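Local atomic coordinates of glyoxalase-related enzyme (Fulvimarina pelagi, PDB entry 3BQX), a protein that is of unknown function but belongs to the glyoxalase-related vicinal oxygen chelate (VOC) superfamily, and so may be a metal-dependent enzyme. Residues 11-23 with 111-123. Residues are numbered along the deposited sequence; the frame is centred on the assembly and turned at random.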
ATOM      1  N   LEU A  11       1.051   4.929  -5.858  1.00  8.50           N
ATOM      2  CA  LEU A  11       1.495   4.047  -6.929  1.00  9.67           C
ATOM      3  C   LEU A  11       1.988   4.905  -8.073  1.00  9.79           C
ATOM      4  O   LEU A  11       1.307   5.847  -8.473  1.00  9.96           O
ATOM      5  CB  LEU A  11       0.344   3.176  -7.430  1.00  9.01           C
ATOM      6  CG  LEU A  11      -0.331   2.309  -6.365  1.00  8.89           C
ATOM      7  CD1 LEU A  11      -1.507   1.555  -6.975  1.00 10.43           C
ATOM      8  CD2 LEU A  11       0.698   1.342  -5.778  1.00 11.64           C
ATOM      9  N   GLY A  12       3.169   4.584  -8.598  1.00  9.66           N
ATOM     10  CA  GLY A  12       3.704   5.326  -9.727  1.00 11.62           C
ATOM     11  C   GLY A  12       3.063   4.779 -10.989  1.00 12.26           C
ATOM     12  O   GLY A  12       3.023   3.565 -11.188  1.00 13.18           O
ATOM     13  N   ILE A  13       2.560   5.666 -11.844  1.00 12.94           N
ATOM     14  CA  ILE A  13       1.896   5.252 -13.077  1.00 13.97           C
ATOM     15  C   ILE A  13       2.434   5.981 -14.305  1.00 14.18           C
ATOM     16  O   ILE A  13       3.119   6.990 -14.185  1.00 14.38           O
ATOM     17  CB  ILE A  13       0.374   5.490 -12.975  1.00 13.46           C
ATOM     18  CG1 ILE A  13       0.096   6.982 -12.780  1.00 12.37           C
ATOM     19  CG2 ILE A  13      -0.198   4.677 -11.804  1.00 12.25           C
ATOM     20  CD1 ILE A  13      -1.356   7.373 -13.017  1.00 14.35           C
ATOM     21  N   GLY A  14       2.108   5.465 -15.486  1.00 15.77           N
ATOM     22  CA  GLY A  14       2.585   6.088 -16.708  1.00 18.78           C
ATOM     23  C   GLY A  14       1.559   6.937 -17.431  1.00 19.66           C
ATOM     24  O   GLY A  14       1.919   7.898 -18.111  1.00 22.17           O
ATOM     25  N   ASP A  15       0.282   6.599 -17.281  1.00 20.78           N
ATOM     26  CA  ASP A  15      -0.787   7.332 -17.952  1.00 21.55           C
ATOM     27  C   ASP A  15      -2.023   7.470 -17.067  1.00 20.63           C
ATOM     28  O   ASP A  15      -2.627   6.469 -16.679  1.00 20.34           O
ATOM     29  CB  ASP A  15      -1.168   6.604 -19.243  1.00 23.15           C
ATOM     30  CG  ASP A  15      -2.166   7.380 -20.076  1.00 25.13           C
ATOM     31  OD1 ASP A  15      -1.759   8.366 -20.728  1.00 28.50           O
ATOM     32  OD2 ASP A  15      -3.358   7.006 -20.075  1.00 25.53           O
ATOM     33  N   LEU A  16      -2.407   8.708 -16.763  1.00 20.92           N
ATOM     34  CA  LEU A  16      -3.570   8.959 -15.915  1.00 20.52           C
ATOM     35  C   LEU A  16      -4.890   8.418 -16.445  1.00 21.57           C
ATOM     36  O   LEU A  16      -5.689   7.871 -15.685  1.00 21.12           O
ATOM     37  CB  LEU A  16      -3.738  10.456 -15.648  1.00 21.90           C
ATOM     38  CG  LEU A  16      -3.166  10.986 -14.336  1.00 21.92           C
ATOM     39  CD1 LEU A  16      -1.653  10.937 -14.380  1.00 23.39           C
ATOM     40  CD2 LEU A  16      -3.648  12.412 -14.116  1.00 22.22           C
ATOM     41  N   GLU A  17      -5.135   8.578 -17.741  1.00 21.67           N
ATOM     42  CA  GLU A  17      -6.387   8.101 -18.304  1.00 21.57           C
ATOM     43  C   GLU A  17      -6.518   6.585 -18.177  1.00 19.41           C
ATOM     44  O   GLU A  17      -7.575   6.079 -17.794  1.00 20.19           O
ATOM     45  CB  GLU A  17      -6.511   8.527 -19.772  1.00 23.35           C
ATOM     46  CG  GLU A  17      -7.899   8.295 -20.355  1.00 28.51           C
ATOM     47  CD  GLU A  17      -8.068   8.906 -21.733  1.00 31.15           C
ATOM     48  OE1 GLU A  17      -7.328   8.507 -22.658  1.00 34.33           O
ATOM     49  OE2 GLU A  17      -8.944   9.783 -21.889  1.00 33.25           O
ATOM     50  N   ALA A  18      -5.441   5.866 -18.481  1.00 19.67           N
ATOM     51  CA  ALA A  18      -5.453   4.407 -18.395  1.00 19.00           C
ATOM     52  C   ALA A  18      -5.668   3.965 -16.946  1.00 17.39           C
ATOM     53  O   ALA A  18      -6.424   3.034 -16.670  1.00 17.56           O
ATOM     54  CB  ALA A  18      -4.138   3.838 -18.933  1.00 19.51           C
ATOM     55  N   SER A  19      -5.001   4.650 -16.023  1.00 17.72           N
ATOM     56  CA  SER A  19      -5.122   4.334 -14.604  1.00 16.05           C
ATOM     57  C   SER A  19      -6.528   4.669 -14.104  1.00 15.47           C
ATOM     58  O   SER A  19      -7.153   3.872 -13.406  1.00 15.33           O
ATOM     59  CB  SER A  19      -4.079   5.121 -13.811  1.00 15.19           C
ATOM     60  OG  SER A  19      -4.047   4.699 -12.459  1.00 13.76           O
ATOM     61  N   ALA A  20      -7.027   5.846 -14.474  1.00 15.80           N
ATOM     62  CA  ALA A  20      -8.363   6.270 -14.065  1.00 17.08           C
ATOM     63  C   ALA A  20      -9.433   5.301 -14.576  1.00 16.01           C
ATOM     64  O   ALA A  20     -10.453   5.090 -13.919  1.00 16.74           O
ATOM     65  CB  ALA A  20      -8.645   7.680 -14.576  1.00 16.50           C
ATOM     66  N   ARG A  21      -9.202   4.723 -15.753  1.00 17.74           N
ATOM     67  CA  ARG A  21     -10.143   3.769 -16.330  1.00 18.23           C
ATOM     68  C   ARG A  21     -10.213   2.502 -15.477  1.00 16.40           C
ATOM     69  O   ARG A  21     -11.298   1.998 -15.181  1.00 18.07           O
ATOM     70  CB  ARG A  21      -9.719   3.403 -17.757  1.00 19.62           C
ATOM     71  CG  ARG A  21     -10.619   2.374 -18.416  1.00 21.94           C
ATOM     72  CD  ARG A  21      -9.961   1.783 -19.650  1.00 24.75           C
ATOM     73  NE  ARG A  21     -10.734   0.677 -20.205  1.00 26.41           N
ATOM     74  CZ  ARG A  21     -10.252  -0.201 -21.078  1.00 28.48           C
ATOM     75  NH1 ARG A  21      -8.996  -0.102 -21.494  1.00 28.98           N
ATOM     76  NH2 ARG A  21     -11.022  -1.181 -21.534  1.00 29.40           N
ATOM     77  N   PHE A  22      -9.047   1.995 -15.085  1.00 15.89           N
ATOM     78  CA  PHE A  22      -8.975   0.796 -14.262  1.00 15.61           C
ATOM     79  C   PHE A  22      -9.659   0.991 -12.911  1.00 14.88           C
ATOM     80  O   PHE A  22     -10.517   0.204 -12.519  1.00 14.84           O
ATOM     81  CB  PHE A  22      -7.514   0.397 -14.028  1.00 16.20           C
ATOM     82  CG  PHE A  22      -7.349  -0.843 -13.187  1.00 15.89           C
ATOM     83  CD1 PHE A  22      -7.578  -2.105 -13.730  1.00 15.63           C
ATOM     84  CD2 PHE A  22      -6.969  -0.750 -11.847  1.00 14.80           C
ATOM     85  CE1 PHE A  22      -7.430  -3.258 -12.956  1.00 16.31           C
ATOM     86  CE2 PHE A  22      -6.819  -1.899 -11.065  1.00 15.92           C
ATOM     87  CZ  PHE A  22      -7.050  -3.154 -11.622  1.00 15.89           C
ATOM     88  N   TYR A  23      -9.287   2.049 -12.197  1.00 14.34           N
ATOM     89  CA  TYR A  23      -9.872   2.286 -10.884  1.00 14.10           C
ATOM     90  C   TYR A  23     -11.308   2.784 -10.942  1.00 14.83           C
ATOM     91  O   TYR A  23     -12.118   2.452 -10.076  1.00 14.19           O
ATOM     92  CB  TYR A  23      -8.971   3.239 -10.076  1.00 12.48           C
ATOM     93  CG  TYR A  23      -7.657   2.565  -9.722  1.00 11.28           C
ATOM     94  CD1 TYR A  23      -7.620   1.529  -8.794  1.00 10.53           C
ATOM     95  CD2 TYR A  23      -6.491   2.876 -10.406  1.00  9.87           C
ATOM     96  CE1 TYR A  23      -6.457   0.808  -8.564  1.00 10.67           C
ATOM     97  CE2 TYR A  23      -5.317   2.160 -10.194  1.00 10.43           C
ATOM     98  CZ  TYR A  23      -5.310   1.122  -9.272  1.00  9.31           C
ATOM     99  OH  TYR A  23      -4.170   0.369  -9.098  1.00 10.66           O
ATOM    100  N   GLY A 111      -8.094 -14.348  -6.269  1.00 13.82           N
ATOM    101  CA  GLY A 111      -7.436 -14.305  -7.559  1.00 14.25           C
ATOM    102  C   GLY A 111      -6.584 -13.051  -7.635  1.00 14.33           C
ATOM    103  O   GLY A 111      -6.606 -12.233  -6.711  1.00 13.33           O
ATOM    104  N   TYR A 112      -5.834 -12.886  -8.717  1.00 13.27           N
ATOM    105  CA  TYR A 112      -4.977 -11.715  -8.879  1.00 12.75           C
ATOM    106  C   TYR A 112      -5.143 -11.049 -10.237  1.00 14.04           C
ATOM    107  O   TYR A 112      -5.261 -11.724 -11.266  1.00 13.95           O
ATOM    108  CB  TYR A 112      -3.506 -12.100  -8.699  1.00 14.40           C
ATOM    109  CG  TYR A 112      -3.082 -12.394  -7.276  1.00 13.57           C
ATOM    110  CD1 TYR A 112      -2.706 -11.362  -6.411  1.00 13.11           C
ATOM    111  CD2 TYR A 112      -3.000 -13.710  -6.806  1.00 13.30           C
ATOM    112  CE1 TYR A 112      -2.252 -11.633  -5.123  1.00 13.40           C
ATOM    113  CE2 TYR A 112      -2.550 -13.987  -5.519  1.00 14.53           C
ATOM    114  CZ  TYR A 112      -2.173 -12.944  -4.685  1.00 14.10           C
ATOM    115  OH  TYR A 112      -1.680 -13.207  -3.427  1.00 16.34           O
ATOM    116  N   VAL A 113      -5.150  -9.719 -10.235  1.00 13.62           N
ATOM    117  CA  VAL A 113      -5.264  -8.925 -11.451  1.00 13.87           C
ATOM    118  C   VAL A 113      -4.383  -7.705 -11.259  1.00 14.57           C
ATOM    119  O   VAL A 113      -4.457  -7.046 -10.220  1.00 14.63           O
ATOM    120  CB  VAL A 113      -6.719  -8.452 -11.696  1.00 14.13           C
ATOM    121  CG1 VAL A 113      -6.772  -7.551 -12.923  1.00 16.66           C
ATOM    122  CG2 VAL A 113      -7.639  -9.649 -11.880  1.00 14.62           C
ATOM    123  N   ALA A 114      -3.546  -7.401 -12.240  1.00 13.34           N
ATOM    124  CA  ALA A 114      -2.677  -6.242 -12.123  1.00 12.79           C
ATOM    125  C   ALA A 114      -3.278  -5.047 -12.839  1.00 14.64           C
ATOM    126  O   ALA A 114      -3.986  -5.201 -13.840  1.00 13.85           O
ATOM    127  CB  ALA A 114      -1.310  -6.552 -12.692  1.00 16.28           C
ATOM    128  N   ASP A 115      -3.013  -3.848 -12.325  1.00 12.00           N
ATOM    129  CA  ASP A 115      -3.534  -2.659 -12.974  1.00 13.27           C
ATOM    130  C   ASP A 115      -2.704  -2.394 -14.235  1.00 14.21           C
ATOM    131  O   ASP A 115      -1.741  -3.113 -14.503  1.00 14.94           O
ATOM    132  CB  ASP A 115      -3.591  -1.467 -11.979  1.00 12.52           C
ATOM    133  CG  ASP A 115      -2.254  -0.778 -11.737  1.00 13.00           C
ATOM    134  OD1 ASP A 115      -1.212  -1.139 -12.314  1.00 12.34           O
ATOM    135  OD2 ASP A 115      -2.272   0.178 -10.928  1.00 12.46           O
ATOM    136  N   PRO A 116      -3.077  -1.386 -15.040  1.00 15.78           N
ATOM    137  CA  PRO A 116      -2.340  -1.083 -16.274  1.00 16.67           C
ATOM    138  C   PRO A 116      -0.836  -0.897 -16.152  1.00 16.77           C
ATOM    139  O   PRO A 116      -0.101  -1.092 -17.122  1.00 17.93           O
ATOM    140  CB  PRO A 116      -3.019   0.187 -16.780  1.00 17.59           C
ATOM    141  CG  PRO A 116      -4.411   0.037 -16.304  1.00 16.41           C
ATOM    142  CD  PRO A 116      -4.229  -0.482 -14.889  1.00 15.37           C
ATOM    143  N   ASP A 117      -0.382  -0.506 -14.968  1.00 15.48           N
ATOM    144  CA  ASP A 117       1.032  -0.268 -14.740  1.00 15.53           C
ATOM    145  C   ASP A 117       1.745  -1.446 -14.095  1.00 14.88           C
ATOM    146  O   ASP A 117       2.924  -1.356 -13.762  1.00 18.67           O
ATOM    147  CB  ASP A 117       1.197   0.996 -13.895  1.00 16.94           C
ATOM    148  CG  ASP A 117       0.703   2.236 -14.617  1.00 16.75           C
ATOM    149  OD1 ASP A 117       1.472   2.793 -15.429  1.00 18.42           O
ATOM    150  OD2 ASP A 117      -0.458   2.642 -14.392  1.00 17.37           O
ATOM    151  N   GLY A 118       1.023  -2.548 -13.922  1.00 14.96           N
ATOM    152  CA  GLY A 118       1.619  -3.737 -13.342  1.00 14.18           C
ATOM    153  C   GLY A 118       1.440  -3.928 -11.848  1.00 14.18           C
ATOM    154  O   GLY A 118       1.860  -4.950 -11.309  1.00 15.35           O
ATOM    155  N   HIS A 119       0.832  -2.963 -11.167  1.00 12.07           N
ATOM    156  CA  HIS A 119       0.638  -3.110  -9.724  1.00 11.52           C
ATOM    157  C   HIS A 119      -0.369  -4.218  -9.468  1.00 11.03           C
ATOM    158  O   HIS A 119      -1.495  -4.180  -9.954  1.00 11.57           O
ATOM    159  CB  HIS A 119       0.168  -1.795  -9.116  1.00 12.20           C
ATOM    160  CG  HIS A 119       1.136  -0.675  -9.314  1.00 12.78           C
ATOM    161  ND1 HIS A 119       2.414  -0.697  -8.795  1.00 13.84           N
ATOM    162  CD2 HIS A 119       1.028   0.484 -10.003  1.00 11.71           C
ATOM    163  CE1 HIS A 119       3.052   0.402  -9.158  1.00 13.14           C
ATOM    164  NE2 HIS A 119       2.232   1.135  -9.891  1.00 12.04           N
ATOM    165  N   ILE A 120       0.050  -5.201  -8.682  1.00 11.38           N
ATOM    166  CA  ILE A 120      -0.765  -6.364  -8.379  1.00 11.40           C
ATOM    167  C   ILE A 120      -1.878  -6.190  -7.356  1.00 11.30           C
ATOM    168  O   ILE A 120      -1.659  -5.695  -6.244  1.00 10.91           O
ATOM    169  CB  ILE A 120       0.130  -7.530  -7.903  1.00 10.34           C
ATOM    170  CG1 ILE A 120       1.167  -7.854  -8.986  1.00 12.26           C
ATOM    171  CG2 ILE A 120      -0.718  -8.742  -7.578  1.00 10.61           C
ATOM    172  CD1 ILE A 120       2.208  -8.872  -8.550  1.00 13.37           C
ATOM    173  N   TRP A 121      -3.078  -6.608  -7.743  1.00 11.04           N
ATOM    174  CA  TRP A 121      -4.225  -6.555  -6.858  1.00 10.75           C
ATOM    175  C   TRP A 121      -4.744  -7.953  -6.599  1.00 12.13           C
ATOM    176  O   TRP A 121      -4.887  -8.757  -7.526  1.00 11.94           O
ATOM    177  CB  TRP A 121      -5.371  -5.741  -7.467  1.00 11.48           C
ATOM    178  CG  TRP A 121      -5.212  -4.277  -7.330  1.00  9.29           C
ATOM    179  CD1 TRP A 121      -4.582  -3.436  -8.196  1.00  9.49           C
ATOM    180  CD2 TRP A 121      -5.651  -3.472  -6.230  1.00  9.60           C
ATOM    181  NE1 TRP A 121      -4.596  -2.148  -7.704  1.00  9.68           N
ATOM    182  CE2 TRP A 121      -5.250  -2.147  -6.500  1.00  8.95           C
ATOM    183  CE3 TRP A 121      -6.348  -3.743  -5.043  1.00  9.16           C
ATOM    184  CZ2 TRP A 121      -5.517  -1.090  -5.626  1.00  8.38           C
ATOM    185  CZ3 TRP A 121      -6.613  -2.683  -4.169  1.00  8.55           C
ATOM    186  CH2 TRP A 121      -6.199  -1.379  -4.471  1.00 10.30           C
ATOM    187  N   GLU A 122      -5.007  -8.261  -5.338  1.00 11.56           N
ATOM    188  CA  GLU A 122      -5.591  -9.539  -4.987  1.00 10.28           C
ATOM    189  C   GLU A 122      -7.058  -9.249  -4.709  1.00 12.29           C
ATOM    190  O   GLU A 122      -7.372  -8.306  -3.985  1.00 11.86           O
ATOM    191  CB  GLU A 122      -4.962 -10.128  -3.722  1.00 11.98           C
ATOM    192  CG  GLU A 122      -5.716 -11.363  -3.214  1.00 13.94           C
ATOM    193  CD  GLU A 122      -5.129 -11.934  -1.945  1.00 15.09           C
ATOM    194  OE1 GLU A 122      -4.425 -11.189  -1.234  1.00 17.19           O
ATOM    195  OE2 GLU A 122      -5.388 -13.123  -1.647  1.00 15.16           O
ATOM    196  N   ILE A 123      -7.956 -10.018  -5.318  1.00 11.76           N
ATOM    197  CA  ILE A 123      -9.378  -9.861  -5.057  1.00 12.68           C
ATOM    198  C   ILE A 123      -9.670 -11.108  -4.247  1.00 12.92           C
ATOM    199  O   ILE A 123      -9.519 -12.227  -4.738  1.00 13.81           O
ATOM    200  CB  ILE A 123     -10.216  -9.839  -6.346  1.00 12.89           C
ATOM    201  CG1 ILE A 123      -9.726  -8.710  -7.262  1.00 13.35           C
ATOM    202  CG2 ILE A 123     -11.683  -9.651  -6.002  1.00 13.26           C
ATOM    203  CD1 ILE A 123      -9.706  -7.335  -6.613  1.00 15.83           C
TER
HETATM  204  O   HOH W   1      -1.128   4.155 -16.525  1.00 16.03           O
HETATM  205  O   HOH W   2      -2.710   2.287 -12.787  1.00 15.43           O
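Tyr23, Asp115 and Trp121 are joined by a chain of hydrogen bonds at the buried end of this contact. Trp121 NE1 donates to Tyr23 OH (2.9 Å), nearly in the indole plane, and Tyr23 OH donates to Asp115 OD2 at 2.6 Å on the anti side of the carboxylate. The other oxygen, Asp115 OD1, accepts from Asp117 N and His119 N, which approach from opposite faces of the carboxylate; the first bond makes an Asx turn, and both fix the group's rotation. Packing is close here: Asp115 CB sits over one face of the Phe22 ring, 3.4 Å from Phe22 CE2, while Pro116 CD meets Phe22 CB at 3.5 Å. An inner water links Ser19 OG and Asp117 OD2, with a weak bond to Asp115 OD2.

At the end of strand 8-13, Leu11 CB lies over one face of the His119 imidazole, whose edge points NE2 at Gly12 O (2.9 Å, N-H...O 173°). With chi1 of -64°, CG anti to its carbonyl carbon, Asp117 turns its carboxylate toward the strand's end, where OD1 accepts from Gly14 N at 2.7 Å, with the N-H coming from above the carboxylate plane.

The looser side begins beyond Ile13, where Gly14 and Asp15 are exposed. One water there links Asp15 O to Asp117 OD2; Ala18 CB and Pro116 CB approach only to 4.4 Å.

Strand 8-13 and helix 16-26 thus pack against the Asp115-Gly118 type I turn and the adjoining ends of hairpin 109-125, joining two mixed four-stranded sheets of matching 1-4-3-2 order, the paired βαβββ modules characteristic of the VOC fold.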